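Local coordinates for VAO-type flavoprotein oxidase VAO615 (Myceliophthora thermophila, PDB 6F73) that is probably an oxidoreductase that carries one bicovalently bound FAD and, once reduced, reacts rapidly with molecular oxygen, its substrate being still unknown, at residues 180-185 with 192-197; 215-220 with 292-297; 305-310 with 349-354; 340-345 with 448-453. One frame throughout, in Å; residues are numbered along the deposited sequence.

Interaction 1: 180-185 with 192-197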
loop_
_atom_site.group_PDB
_atom_site.type_symbol
_atom_site.label_atom_id
_atom_site.label_comp_id
_atom_site.label_asym_id
_atom_site.label_seq_id
_atom_site.Cartn_x
_atom_site.Cartn_y
_atom_site.Cartn_z
ATOM N N LYS A 180 20.879 -7.478 -3.112
ATOM C CA LYS A 180 22.142 -7.960 -2.570
ATOM C C LYS A 180 21.838 -8.718 -1.296
ATOM O O LYS A 180 21.273 -8.154 -0.363
ATOM C CB LYS A 180 23.098 -6.788 -2.300
ATOM C CG LYS A 180 24.403 -7.166 -1.599
ATOM C CD LYS A 180 25.357 -5.992 -1.451
ATOM C CE LYS A 180 26.083 -5.660 -2.747
ATOM N NZ LYS A 180 27.244 -4.758 -2.503
ATOM N N PHE A 181 22.217 -9.993 -1.284
ATOM C CA PHE A 181 22.113 -10.866 -0.129
ATOM C C PHE A 181 23.255 -10.534 0.807
ATOM O O PHE A 181 24.402 -10.476 0.389
ATOM C CB PHE A 181 22.237 -12.336 -0.568
ATOM C CG PHE A 181 22.230 -13.323 0.572
ATOM C CD1 PHE A 181 21.099 -13.472 1.367
ATOM C CD2 PHE A 181 23.348 -14.120 0.844
ATOM C CE1 PHE A 181 21.079 -14.392 2.410
ATOM C CE2 PHE A 181 23.338 -15.031 1.892
ATOM C CZ PHE A 181 22.204 -15.164 2.683
ATOM N N ILE A 182 22.930 -10.319 2.074
ATOM C CA ILE A 182 23.927 -10.095 3.108
ATOM C C ILE A 182 23.810 -11.276 4.069
ATOM O O ILE A 182 22.811 -11.427 4.775
ATOM C CB ILE A 182 23.700 -8.753 3.840
ATOM C CG1 ILE A 182 23.657 -7.597 2.833
ATOM C CG2 ILE A 182 24.813 -8.496 4.855
ATOM C CD1 ILE A 182 23.038 -6.334 3.389
ATOM N N LYS A 183 24.837 -12.113 4.091
ATOM C CA LYS A 183 24.775 -13.380 4.816
ATOM C C LYS A 183 24.813 -13.178 6.325
ATOM O O LYS A 183 24.070 -13.831 7.055
ATOM C CB LYS A 183 25.911 -14.311 4.374
ATOM C CG LYS A 183 25.697 -15.764 4.763
ATOM C CD LYS A 183 26.957 -16.593 4.589
ATOM C CE LYS A 183 26.710 -18.040 4.979
ATOM N NZ LYS A 183 27.797 -18.937 4.506
ATOM N N ASN A 184 25.690 -12.289 6.787
ATOM C CA ASN A 184 25.872 -12.063 8.218
ATOM C C ASN A 184 25.766 -10.594 8.541
ATOM O O ASN A 184 26.773 -9.932 8.805
ATOM C CB ASN A 184 27.225 -12.610 8.657
ATOM C CG ASN A 184 27.375 -14.084 8.356
ATOM O OD1 ASN A 184 28.268 -14.479 7.611
ATOM N ND2 ASN A 184 26.485 -14.902 8.911
ATOM N N TYR A 185 24.543 -10.074 8.514
ATOM C CA TYR A 185 24.332 -8.699 8.978
ATOM C C TYR A 185 24.637 -8.707 10.464
ATOM O O TYR A 185 24.205 -9.618 11.169
ATOM C CB TYR A 185 22.900 -8.229 8.722
ATOM C CG TYR A 185 22.715 -6.754 8.947
ATOM C CD1 TYR A 185 22.474 -6.247 10.227
ATOM C CD2 TYR A 185 22.775 -5.856 7.888
ATOM C CE1 TYR A 185 22.312 -4.890 10.443
ATOM C CE2 TYR A 185 22.625 -4.496 8.093
ATOM C CZ TYR A 185 22.383 -4.018 9.368
ATOM O OH TYR A 185 22.230 -2.670 9.560
ATOM N N GLY A 192 22.040 -11.759 11.686
ATOM C CA GLY A 192 21.415 -12.759 10.807
ATOM C C GLY A 192 21.415 -12.301 9.356
ATOM O O GLY A 192 21.991 -11.255 9.033
ATOM N N PRO A 193 20.768 -13.077 8.465
ATOM C CA PRO A 193 20.784 -12.740 7.048
ATOM C C PRO A 193 19.915 -11.527 6.736
ATOM O O PRO A 193 18.915 -11.300 7.416
ATOM C CB PRO A 193 20.196 -13.992 6.394
ATOM C CG PRO A 193 19.230 -14.510 7.416
ATOM C CD PRO A 193 19.963 -14.286 8.722
ATOM N N ALA A 194 20.299 -10.765 5.713
ATOM C CA ALA A 194 19.559 -9.570 5.301
ATOM C C ALA A 194 19.630 -9.370 3.800
ATOM O O ALA A 194 20.412 -10.016 3.115
ATOM C CB ALA A 194 20.094 -8.342 6.017
ATOM N N ALA A 195 18.784 -8.477 3.299
ATOM C CA ALA A 195 18.754 -8.158 1.880
ATOM C C ALA A 195 18.682 -6.642 1.695
ATOM O O ALA A 195 17.844 -5.988 2.299
ATOM C CB ALA A 195 17.564 -8.841 1.211
ATOM N N LYS A 196 19.591 -6.105 0.885
ATOM C CA LYS A 196 19.539 -4.729 0.444
ATOM C C LYS A 196 18.762 -4.704 -0.860
ATOM O O LYS A 196 19.175 -5.332 -1.833
ATOM C CB LYS A 196 20.948 -4.198 0.231
ATOM C CG LYS A 196 21.023 -2.694 -0.023
ATOM C CD LYS A 196 22.471 -2.253 -0.155
ATOM C CE LYS A 196 22.589 -0.895 -0.820
ATOM N NZ LYS A 196 23.993 -0.600 -1.217
ATOM N N LEU A 197 17.643 -3.987 -0.876
ATOM C CA LEU A 197 16.770 -3.915 -2.036
ATOM C C LEU A 197 16.661 -2.485 -2.537
ATOM O O LEU A 197 16.377 -1.572 -1.753
ATOM C CB LEU A 197 15.374 -4.397 -1.659
ATOM C CG LEU A 197 15.254 -5.765 -0.987
ATOM C CD1 LEU A 197 13.788 -6.051 -0.726
ATOM C CD2 LEU A 197 15.878 -6.868 -1.821
#
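Ile182 N makes the shortest bond of this contact, to Ala194 O at 2.7 Å with an N-H...O angle of 165°, and Ala194 N answers with a bond to Ile182 O. The two segments form a beta hairpin in the antiparallel sheet of the FAD-binding PCMH-type region. Regular pairing of Lys180 with Lys196, Phe181 with Ala195 and Ile182 with Ala194 gives way to a beta bulge at Lys183 and Asn184, where Lys183 stands opposite Pro193, whose nitrogen has no hydrogen to donate. Pro193 instead turns its CA toward Ile182 O, at 3.3 Å. Past the bulge, Tyr185 and Gly192 exchange bonds again, though Tyr185 N reaches Gly192 O (2.9 Å) along a bent path of 133°. On one face of the hairpin the Ala194 methyl is set between Ile182 and Tyr185. Tyr185 CB lies 3.9 Å from Ala194 CB, and with CG anti to the backbone N (chi1 -169°) the ring runs on past the methyl to bring its hydroxyl to Glu253. Lys180 and Lys196 share this face and lead outward, their NZ atoms 5.4 Å apart, so the like charges probably repel mildly. The other face holds Phe181 and Ala195, both touching Met209 of helix 203-212. Here the Phe181 ring slants across the proline, CE1 lying 4.1 Å from Pro193 CB, while Lys183 N sits 3.9 Å above one ring face, offset toward the rim.

Interaction 2: 215-220 with 292-297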
loop_
_atom_site.group_PDB
_atom_site.type_symbol
_atom_site.label_atom_id
_atom_site.label_comp_id
_atom_site.label_asym_id
_atom_site.label_seq_id
_atom_site.Cartn_x
_atom_site.Cartn_y
_atom_site.Cartn_z
ATOM N N HIS A 215 15.375 -18.198 1.896
ATOM C CA HIS A 215 14.830 -17.273 2.879
ATOM C C HIS A 215 13.453 -16.763 2.478
ATOM O O HIS A 215 12.984 -17.016 1.366
ATOM C CB HIS A 215 15.788 -16.103 3.100
ATOM C CG HIS A 215 17.072 -16.513 3.739
ATOM N ND1 HIS A 215 18.183 -16.857 3.004
ATOM C CD2 HIS A 215 17.415 -16.667 5.041
ATOM C CE1 HIS A 215 19.168 -17.180 3.825
ATOM N NE2 HIS A 215 18.726 -17.075 5.066
ATOM N N ARG A 216 12.812 -16.089 3.433
ATOM C CA ARG A 216 11.551 -15.385 3.246
ATOM C C ARG A 216 11.749 -13.928 3.624
ATOM O O ARG A 216 12.613 -13.592 4.449
ATOM C CB ARG A 216 10.482 -15.916 4.191
ATOM C CG ARG A 216 10.274 -17.409 4.173
ATOM C CD ARG A 216 9.521 -17.831 5.418
ATOM N NE ARG A 216 9.151 -19.237 5.362
ATOM C CZ ARG A 216 8.807 -19.984 6.409
ATOM N NH1 ARG A 216 8.769 -19.479 7.649
ATOM N NH2 ARG A 216 8.491 -21.264 6.212
ATOM N N ILE A 217 10.897 -13.082 3.065
ATOM C CA ILE A 217 10.857 -11.675 3.411
ATOM C C ILE A 217 9.409 -11.226 3.604
ATOM O O ILE A 217 8.501 -11.713 2.927
ATOM C CB ILE A 217 11.586 -10.809 2.362
ATOM C CG1 ILE A 217 11.717 -9.362 2.863
ATOM C CG2 ILE A 217 10.895 -10.866 0.997
ATOM C CD1 ILE A 217 12.684 -8.524 2.068
ATOM N N VAL A 218 9.224 -10.304 4.550
ATOM C CA VAL A 218 7.926 -9.757 4.876
ATOM C C VAL A 218 7.540 -8.743 3.805
ATOM O O VAL A 218 8.200 -7.706 3.660
ATOM C CB VAL A 218 7.929 -9.091 6.266
ATOM C CG1 VAL A 218 6.610 -8.367 6.527
ATOM C CG2 VAL A 218 8.208 -10.133 7.342
ATOM N N GLY A 219 6.474 -9.058 3.071
ATOM C CA GLY A 219 5.965 -8.193 2.009
ATOM C C GLY A 219 4.473 -8.330 1.847
ATOM O O GLY A 219 3.844 -9.169 2.489
ATOM N N GLY A 220 3.907 -7.503 0.975
ATOM C CA GLY A 220 2.454 -7.423 0.813
ATOM C C GLY A 220 1.827 -8.562 0.051
ATOM O O GLY A 220 2.511 -9.389 -0.556
ATOM N N MET A 292 16.491 -0.022 0.746
ATOM C CA MET A 292 16.369 -0.433 2.132
ATOM C C MET A 292 17.084 -1.754 2.324
ATOM O O MET A 292 17.241 -2.532 1.394
ATOM C CB MET A 292 14.901 -0.544 2.556
ATOM C CG MET A 292 14.255 -1.890 2.278
ATOM S SD MET A 292 12.596 -2.012 2.951
ATOM C CE MET A 292 12.135 -3.620 2.308
ATOM N N THR A 293 17.493 -1.998 3.553
ATOM C CA THR A 293 18.055 -3.265 3.948
ATOM C C THR A 293 17.124 -3.844 4.991
ATOM O O THR A 293 16.804 -3.174 5.962
ATOM C CB THR A 293 19.474 -3.078 4.480
ATOM O OG1 THR A 293 20.267 -2.543 3.422
ATOM C CG2 THR A 293 20.078 -4.390 4.940
ATOM N N ALA A 294 16.668 -5.071 4.760
ATOM C CA ALA A 294 15.637 -5.691 5.569
ATOM C C ALA A 294 16.075 -7.064 6.032
ATOM O O ALA A 294 16.895 -7.711 5.391
ATOM C CB ALA A 294 14.344 -5.797 4.768
ATOM N N ARG A 295 15.511 -7.502 7.151
ATOM C CA ARG A 295 15.798 -8.836 7.708
ATOM C C ARG A 295 15.237 -9.904 6.778
ATOM O O ARG A 295 14.119 -9.755 6.283
ATOM C CB ARG A 295 15.153 -9.010 9.094
ATOM C CG ARG A 295 15.571 -7.974 10.141
ATOM C CD ARG A 295 14.979 -8.191 11.536
ATOM N NE ARG A 295 13.521 -8.406 11.609
ATOM C CZ ARG A 295 12.761 -8.168 12.691
ATOM N NH1 ARG A 295 13.280 -7.656 13.812
ATOM N NH2 ARG A 295 11.451 -8.440 12.652
ATOM N N LEU A 296 16.031 -10.936 6.504
ATOM C CA LEU A 296 15.536 -12.166 5.880
ATOM C C LEU A 296 15.292 -13.190 6.977
ATOM O O LEU A 296 15.860 -13.081 8.072
ATOM C CB LEU A 296 16.538 -12.713 4.869
ATOM C CG LEU A 296 16.741 -11.892 3.594
ATOM C CD1 LEU A 296 17.856 -12.496 2.762
ATOM C CD2 LEU A 296 15.442 -11.812 2.792
ATOM N N HIS A 297 14.430 -14.165 6.682
ATOM C CA HIS A 297 14.012 -15.190 7.650
ATOM C C HIS A 297 14.166 -16.587 7.035
ATOM O O HIS A 297 14.013 -16.745 5.834
ATOM C CB HIS A 297 12.561 -14.936 8.082
ATOM C CG HIS A 297 12.294 -13.518 8.496
ATOM N ND1 HIS A 297 12.493 -13.069 9.781
ATOM C CD2 HIS A 297 11.860 -12.449 7.789
ATOM C CE1 HIS A 297 12.190 -11.784 9.852
ATOM N NE2 HIS A 297 11.799 -11.383 8.656
HETATM O O HOH W 1 11.408 -9.188 6.290
#
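A single antiparallel bridge, Arg216 with His297, joins the short strand 215-216 to the far end of strand 288-298. Arg216 N donates to His297 O at 2.8 Å and His297 N returns the bond to Arg216 O at 2.9 Å. His297 O also receives the CA-H of His215, and the edge of the His215 ring comes up to it, with CD2 3.5 Å away. Leu296 crosses the His215 side chain at about a right angle, while Leu296 CD2 rests 4.0 Å from Ile217 CB. After the bridge the chains diverge. The 215-220 segment leaves the sheet of the FAD-binding PCMH-type region and heads toward Cys222, one of the two residues covalently linked to FAD; the side chain of Val218 is about 9 Å from the cofactor. Water 1 fills in for the lost strand pairing: it accepts from Val218 N, donates to Arg295 O at 2.8 Å, and lies in the plane of the His297 ring, 3.3 Å from NE2. That ring, stacked on Tyr244, has its CG beside the backbone N (chi1 -49°), which turns its CD2 edge toward Arg216 O and brings NE2 near Val218 CG2. Arg216 extends away from the bridge to a salt bridge with Asp299, and Ile217 CD1 touches Ala294 CB at 4.2 Å.

Interaction 3: 305-310 with 349-354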
loop_
_atom_site.group_PDB
_atom_site.type_symbol
_atom_site.label_atom_id
_atom_site.label_comp_id
_atom_site.label_asym_id
_atom_site.label_seq_id
_atom_site.Cartn_x
_atom_site.Cartn_y
_atom_site.Cartn_z
ATOM N N THR A 305 -4.457 -23.485 3.950
ATOM C CA THR A 305 -5.784 -24.035 3.712
ATOM C C THR A 305 -6.710 -23.012 3.096
ATOM O O THR A 305 -6.532 -21.821 3.298
ATOM C CB THR A 305 -6.441 -24.564 5.007
ATOM O OG1 THR A 305 -7.603 -25.322 4.671
ATOM C CG2 THR A 305 -6.827 -23.421 5.952
ATOM N N LEU A 306 -7.689 -23.504 2.346
ATOM C CA LEU A 306 -8.905 -22.754 2.068
ATOM C C LEU A 306 -9.867 -23.170 3.171
ATOM O O LEU A 306 -10.034 -24.355 3.408
ATOM C CB LEU A 306 -9.472 -23.083 0.679
ATOM C CG LEU A 306 -10.699 -22.250 0.253
ATOM C CD1 LEU A 306 -10.628 -21.824 -1.210
ATOM C CD2 LEU A 306 -12.011 -22.972 0.522
ATOM N N LEU A 307 -10.446 -22.205 3.884
ATOM C CA LEU A 307 -11.535 -22.452 4.833
ATOM C C LEU A 307 -12.699 -21.544 4.483
ATOM O O LEU A 307 -12.602 -20.324 4.633
ATOM C CB LEU A 307 -11.089 -22.172 6.267
ATOM C CG LEU A 307 -12.176 -22.296 7.358
ATOM C CD1 LEU A 307 -11.570 -22.926 8.609
ATOM C CD2 LEU A 307 -12.865 -20.979 7.725
ATOM N N GLY A 308 -13.795 -22.135 4.020
ATOM C CA GLY A 308 -14.949 -21.374 3.540
ATOM C C GLY A 308 -16.253 -21.886 4.110
ATOM O O GLY A 308 -16.419 -23.084 4.324
ATOM N N PHE A 309 -17.177 -20.969 4.371
ATOM C CA PHE A 309 -18.523 -21.343 4.796
ATOM C C PHE A 309 -19.540 -20.267 4.449
ATOM O O PHE A 309 -19.185 -19.107 4.220
ATOM C CB PHE A 309 -18.544 -21.692 6.290
ATOM C CG PHE A 309 -18.192 -20.547 7.204
ATOM C CD1 PHE A 309 -16.869 -20.224 7.493
ATOM C CD2 PHE A 309 -19.197 -19.817 7.815
ATOM C CE1 PHE A 309 -16.566 -19.173 8.350
ATOM C CE2 PHE A 309 -18.905 -18.760 8.670
ATOM C CZ PHE A 309 -17.585 -18.442 8.944
ATOM N N ASN A 310 -20.802 -20.678 4.404
ATOM C CA ASN A 310 -21.894 -19.816 3.956
ATOM C C ASN A 310 -23.167 -20.071 4.782
ATOM O O ASN A 310 -23.185 -20.958 5.645
ATOM C CB ASN A 310 -22.120 -20.012 2.441
ATOM C CG ASN A 310 -22.627 -21.413 2.084
ATOM O OD1 ASN A 310 -23.678 -21.839 2.562
ATOM N ND2 ASN A 310 -21.903 -22.117 1.220
ATOM N N LEU A 349 -18.131 -16.529 3.821
ATOM C CA LEU A 349 -16.779 -16.140 4.178
ATOM C C LEU A 349 -15.811 -17.167 3.599
ATOM O O LEU A 349 -16.010 -18.368 3.756
ATOM C CB LEU A 349 -16.657 -16.055 5.702
ATOM C CG LEU A 349 -15.373 -15.498 6.325
ATOM C CD1 LEU A 349 -15.642 -14.986 7.734
ATOM C CD2 LEU A 349 -14.257 -16.538 6.349
ATOM N N THR A 350 -14.773 -16.686 2.922
ATOM C CA THR A 350 -13.729 -17.536 2.362
ATOM C C THR A 350 -12.388 -17.044 2.900
ATOM O O THR A 350 -11.989 -15.906 2.646
ATOM C CB THR A 350 -13.741 -17.483 0.827
ATOM O OG1 THR A 350 -15.038 -17.870 0.344
ATOM C CG2 THR A 350 -12.681 -18.408 0.241
ATOM N N ALA A 351 -11.714 -17.915 3.650
ATOM C CA ALA A 351 -10.457 -17.615 4.320
ATOM C C ALA A 351 -9.324 -18.416 3.716
ATOM O O ALA A 351 -9.531 -19.509 3.228
ATOM C CB ALA A 351 -10.572 -17.926 5.800
ATOM N N TYR A 352 -8.128 -17.844 3.753
ATOM C CA TYR A 352 -6.916 -18.497 3.284
ATOM C C TYR A 352 -5.938 -18.487 4.442
ATOM O O TYR A 352 -5.536 -17.420 4.895
ATOM C CB TYR A 352 -6.336 -17.766 2.071
ATOM C CG TYR A 352 -7.270 -17.766 0.881
ATOM C CD1 TYR A 352 -7.536 -18.945 0.198
ATOM C CD2 TYR A 352 -7.898 -16.593 0.436
ATOM C CE1 TYR A 352 -8.392 -18.974 -0.889
ATOM C CE2 TYR A 352 -8.763 -16.615 -0.648
ATOM C CZ TYR A 352 -9.001 -17.806 -1.310
ATOM O OH TYR A 352 -9.852 -17.844 -2.391
ATOM N N GLY A 353 -5.587 -19.673 4.929
ATOM C CA GLY A 353 -4.742 -19.820 6.114
ATOM C C GLY A 353 -3.274 -19.913 5.748
ATOM O O GLY A 353 -2.911 -20.583 4.781
ATOM N N THR A 354 -2.434 -19.230 6.516
ATOM C CA THR A 354 -0.985 -19.326 6.375
ATOM C C THR A 354 -0.408 -19.782 7.707
ATOM O O THR A 354 -0.566 -19.101 8.712
ATOM C CB THR A 354 -0.380 -17.973 5.973
ATOM O OG1 THR A 354 -0.872 -17.622 4.679
ATOM C CG2 THR A 354 1.158 -18.030 5.929
#
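One face of the Phe309 ring is covered by Leu349, whose CB stands 4.0 Å above the plane and toward the rim, with CD2 4.0 Å from Phe309 CE1. The phenylalanine reaches this place from the crowded position between its backbone N and carbonyl carbon (chi1 63°), so that the two side chains lie alongside each other and point the same way. Helix 316-335 packs on both, touching Phe309 with Ala322 and Leu349 with Val323. The second ring, Tyr352, belongs to the other face of the sheet: Leu306 runs beside it and sets CD1 3.6 Å from Tyr352 CE1, in an oblique approach, and Tyr398 meets the same ring. The two strands pair without a bulge, neighbours in the seven-stranded antiparallel sheet, and the glycosylated Asn310 ends the first of them. Hydrogen-bonded pairs occur at Thr305 with Gly353, Leu307 with Ala351 and Phe309 with Leu349. Leu349 N meets Phe309 O at 2.8 Å, whereas Thr305 N to Gly353 O is weak at 3.4 Å. Thr305 CG2 leans over Gly353, 4.1 Å from its N, and OG1 donates to Leu306 O at 2.9 Å from above the carbonyl plane. An alanine at Thr305 removes both the hydroxyl and CG2, which would probably cost Leu306 O that bond and open a gap over Gly353. Pairing thus rests on backbone bonds, while Leu307, Phe309, Leu349 and Ala351 give one face an apolar surface on which helices 316-335 and 360-376 pack.

Interaction 4: 340-345 with 448-453; sequences FTYSVG and FYCDSF
This is an antiparallel strand pair inside the seven-stranded sheet, where strand 339-344 meets strand 448-452 through backbone bonds and side chains on both faces. Tyr342 with Cys450 and Val344 with Phe448 are hydrogen-bonded pairs; Tyr342 N reaches Cys450 O at 2.8 Å and Cys450 N reaches Tyr342 O at 2.7 Å. On the face turned to helix 316-335, Cys450 CB sits 3.7 Å from the centroid of the Tyr342 ring, 22° off its normal: a CH-pi contact, with Cys450 SG 4.6 Å from the same centroid, more obliquely. The ring is thrown over the cysteine because CG lies between the backbone N and carbonyl carbon (chi1 56°). A leucine in place of Tyr342 has no ring face, so the CH-pi contact to Cys450 CB would probably be lost and a gap opened beside the disulfide. That disulfide joins Cys450 to Cys476, tying in the next strand, 472-480. Further along, Val344 CB lies over one face of the Phe448 ring. The opposite face carries a polar pair: Thr341 OG1 donates to Asp451 OD2 at 2.7 Å, from above the carboxylate plane, and the Asp451 side chain is about 5 Å from FAD. Phe340 O is gripped twice by Ser452, by a weak bond from N at 3.0 Å and by OG, which donates in the carbonyl plane onto a lone pair at 2.6 Å.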
loop_
_atom_site.group_PDB
_atom_site.type_symbol
_atom_site.label_atom_id
_atom_site.label_comp_id
_atom_site.label_asym_id
_atom_site.label_seq_id
_atom_site.Cartn_x
_atom_site.Cartn_y
_atom_site.Cartn_z
ATOM N N PHE A 340 -4.810 -15.630 8.952
ATOM C CA PHE A 340 -5.871 -15.779 7.970
ATOM C C PHE A 340 -6.023 -14.463 7.217
ATOM O O PHE A 340 -6.038 -13.395 7.817
ATOM C CB PHE A 340 -7.202 -16.112 8.651
ATOM C CG PHE A 340 -7.418 -17.575 8.915
ATOM C CD1 PHE A 340 -7.503 -18.482 7.859
ATOM C CD2 PHE A 340 -7.587 -18.049 10.219
ATOM C CE1 PHE A 340 -7.728 -19.832 8.103
ATOM C CE2 PHE A 340 -7.825 -19.397 10.468
ATOM C CZ PHE A 340 -7.898 -20.287 9.406
ATOM N N THR A 341 -6.114 -14.558 5.896
ATOM C CA THR A 341 -6.597 -13.468 5.062
ATOM C C THR A 341 -7.926 -13.968 4.499
ATOM O O THR A 341 -7.989 -15.041 3.910
ATOM C CB THR A 341 -5.589 -13.118 3.950
ATOM O OG1 THR A 341 -4.370 -12.656 4.546
ATOM C CG2 THR A 341 -6.138 -12.035 2.996
ATOM N N TYR A 342 -8.993 -13.206 4.698
ATOM C CA TYR A 342 -10.321 -13.687 4.348
ATOM C C TYR A 342 -11.210 -12.613 3.749
ATOM O O TYR A 342 -10.975 -11.419 3.936
ATOM C CB TYR A 342 -10.990 -14.343 5.563
ATOM C CG TYR A 342 -11.092 -13.468 6.796
ATOM C CD1 TYR A 342 -9.980 -13.249 7.622
ATOM C CD2 TYR A 342 -12.307 -12.887 7.160
ATOM C CE1 TYR A 342 -10.080 -12.463 8.757
ATOM C CE2 TYR A 342 -12.412 -12.095 8.292
ATOM C CZ TYR A 342 -11.298 -11.889 9.092
ATOM O OH TYR A 342 -11.395 -11.101 10.215
ATOM N N SER A 343 -12.216 -13.078 3.005
ATOM C CA SER A 343 -13.177 -12.231 2.291
ATOM C C SER A 343 -14.532 -12.361 2.983
ATOM O O SER A 343 -15.072 -13.461 3.068
ATOM C CB SER A 343 -13.287 -12.675 0.828
ATOM O OG SER A 343 -14.476 -12.200 0.226
ATOM N N VAL A 344 -15.072 -11.250 3.480
ATOM C CA VAL A 344 -16.323 -11.269 4.233
ATOM C C VAL A 344 -17.467 -10.833 3.323
ATOM O O VAL A 344 -17.539 -9.664 2.941
ATOM C CB VAL A 344 -16.256 -10.342 5.467
ATOM C CG1 VAL A 344 -17.589 -10.342 6.222
ATOM C CG2 VAL A 344 -15.105 -10.755 6.382
ATOM N N GLY A 345 -18.350 -11.774 2.984
ATOM C CA GLY A 345 -19.541 -11.484 2.181
ATOM C C GLY A 345 -20.802 -11.423 3.032
ATOM O O GLY A 345 -20.792 -11.799 4.211
ATOM N N PHE A 448 -15.565 -7.798 1.167
ATOM C CA PHE A 448 -14.286 -7.113 1.425
ATOM C C PHE A 448 -13.321 -8.009 2.183
ATOM O O PHE A 448 -13.737 -8.922 2.892
ATOM C CB PHE A 448 -14.498 -5.794 2.179
ATOM C CG PHE A 448 -15.142 -5.956 3.531
ATOM C CD1 PHE A 448 -16.534 -5.973 3.669
ATOM C CD2 PHE A 448 -14.364 -6.091 4.673
ATOM C CE1 PHE A 448 -17.123 -6.132 4.918
ATOM C CE2 PHE A 448 -14.949 -6.233 5.924
ATOM C CZ PHE A 448 -16.329 -6.261 6.053
ATOM N N TYR A 449 -12.033 -7.712 2.033
ATOM C CA TYR A 449 -10.973 -8.511 2.623
ATOM C C TYR A 449 -10.570 -8.000 4.001
ATOM O O TYR A 449 -10.589 -6.788 4.263
ATOM C CB TYR A 449 -9.747 -8.528 1.711
ATOM C CG TYR A 449 -9.931 -9.328 0.438
ATOM C CD1 TYR A 449 -9.880 -10.724 0.461
ATOM C CD2 TYR A 449 -10.122 -8.697 -0.799
ATOM C CE1 TYR A 449 -10.023 -11.474 -0.698
ATOM C CE2 TYR A 449 -10.270 -9.437 -1.967
ATOM C CZ TYR A 449 -10.220 -10.826 -1.909
ATOM O OH TYR A 449 -10.365 -11.575 -3.054
ATOM N N CYS A 450 -10.207 -8.955 4.857
ATOM C CA CYS A 450 -9.573 -8.714 6.149
ATOM C C CYS A 450 -8.300 -9.551 6.260
ATOM O O CYS A 450 -8.274 -10.700 5.817
ATOM C CB CYS A 450 -10.503 -9.147 7.283
ATOM S SG CYS A 450 -11.981 -8.144 7.508
ATOM N N ASP A 451 -7.257 -8.983 6.861
ATOM C CA ASP A 451 -6.084 -9.759 7.266
ATOM C C ASP A 451 -6.106 -9.853 8.780
ATOM O O ASP A 451 -6.705 -9.016 9.448
ATOM C CB ASP A 451 -4.774 -9.137 6.750
ATOM C CG ASP A 451 -4.483 -9.532 5.324
ATOM O OD1 ASP A 451 -5.315 -9.200 4.454
ATOM O OD2 ASP A 451 -3.422 -10.149 5.069
ATOM N N SER A 452 -5.488 -10.897 9.313
ATOM C CA SER A 452 -5.417 -11.090 10.753
ATOM C C SER A 452 -3.970 -11.324 11.135
ATOM O O SER A 452 -3.202 -11.914 10.375
ATOM C CB SER A 452 -6.311 -12.242 11.208
ATOM O OG SER A 452 -6.046 -13.412 10.457
ATOM N N PHE A 453 -3.600 -10.829 12.308
ATOM C CA PHE A 453 -2.205 -10.802 12.721
ATOM C C PHE A 453 -2.073 -10.601 14.228
ATOM O O PHE A 453 -2.978 -10.058 14.875
ATOM C CB PHE A 453 -1.481 -9.662 11.997
ATOM C CG PHE A 453 -2.111 -8.323 12.228
ATOM C CD1 PHE A 453 -1.753 -7.552 13.323
ATOM C CD2 PHE A 453 -3.093 -7.854 11.378
ATOM C CE1 PHE A 453 -2.349 -6.326 13.557
ATOM C CE2 PHE A 453 -3.696 -6.626 11.601
ATOM C CZ PHE A 453 -3.316 -5.858 12.692
#

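How the interactions relate
The four contacts form two pairs in two sheets. Interactions 1 and 2 have centres 9 Å apart and touch through strands 193-198 and 288-298, neighbours in the antiparallel sheet of the FAD-binding PCMH-type region; interaction 1 closes before interaction 2 opens, and both precede 3 and 4. Interactions 3 and 4, also 9 Å apart, share the seven-stranded sheet, where strands 348-356 and 339-344 lie side by side; their segments alternate along the chain. Strand 302-310 directly follows 288-298, carrying the chain between sheets. Interactions 2 and 4 approach to about 7 Å between nearest atoms; the Val218 and Asp451 side chains lie about 9 and 5 Å from FAD, so both contacts have parts near the cofactor.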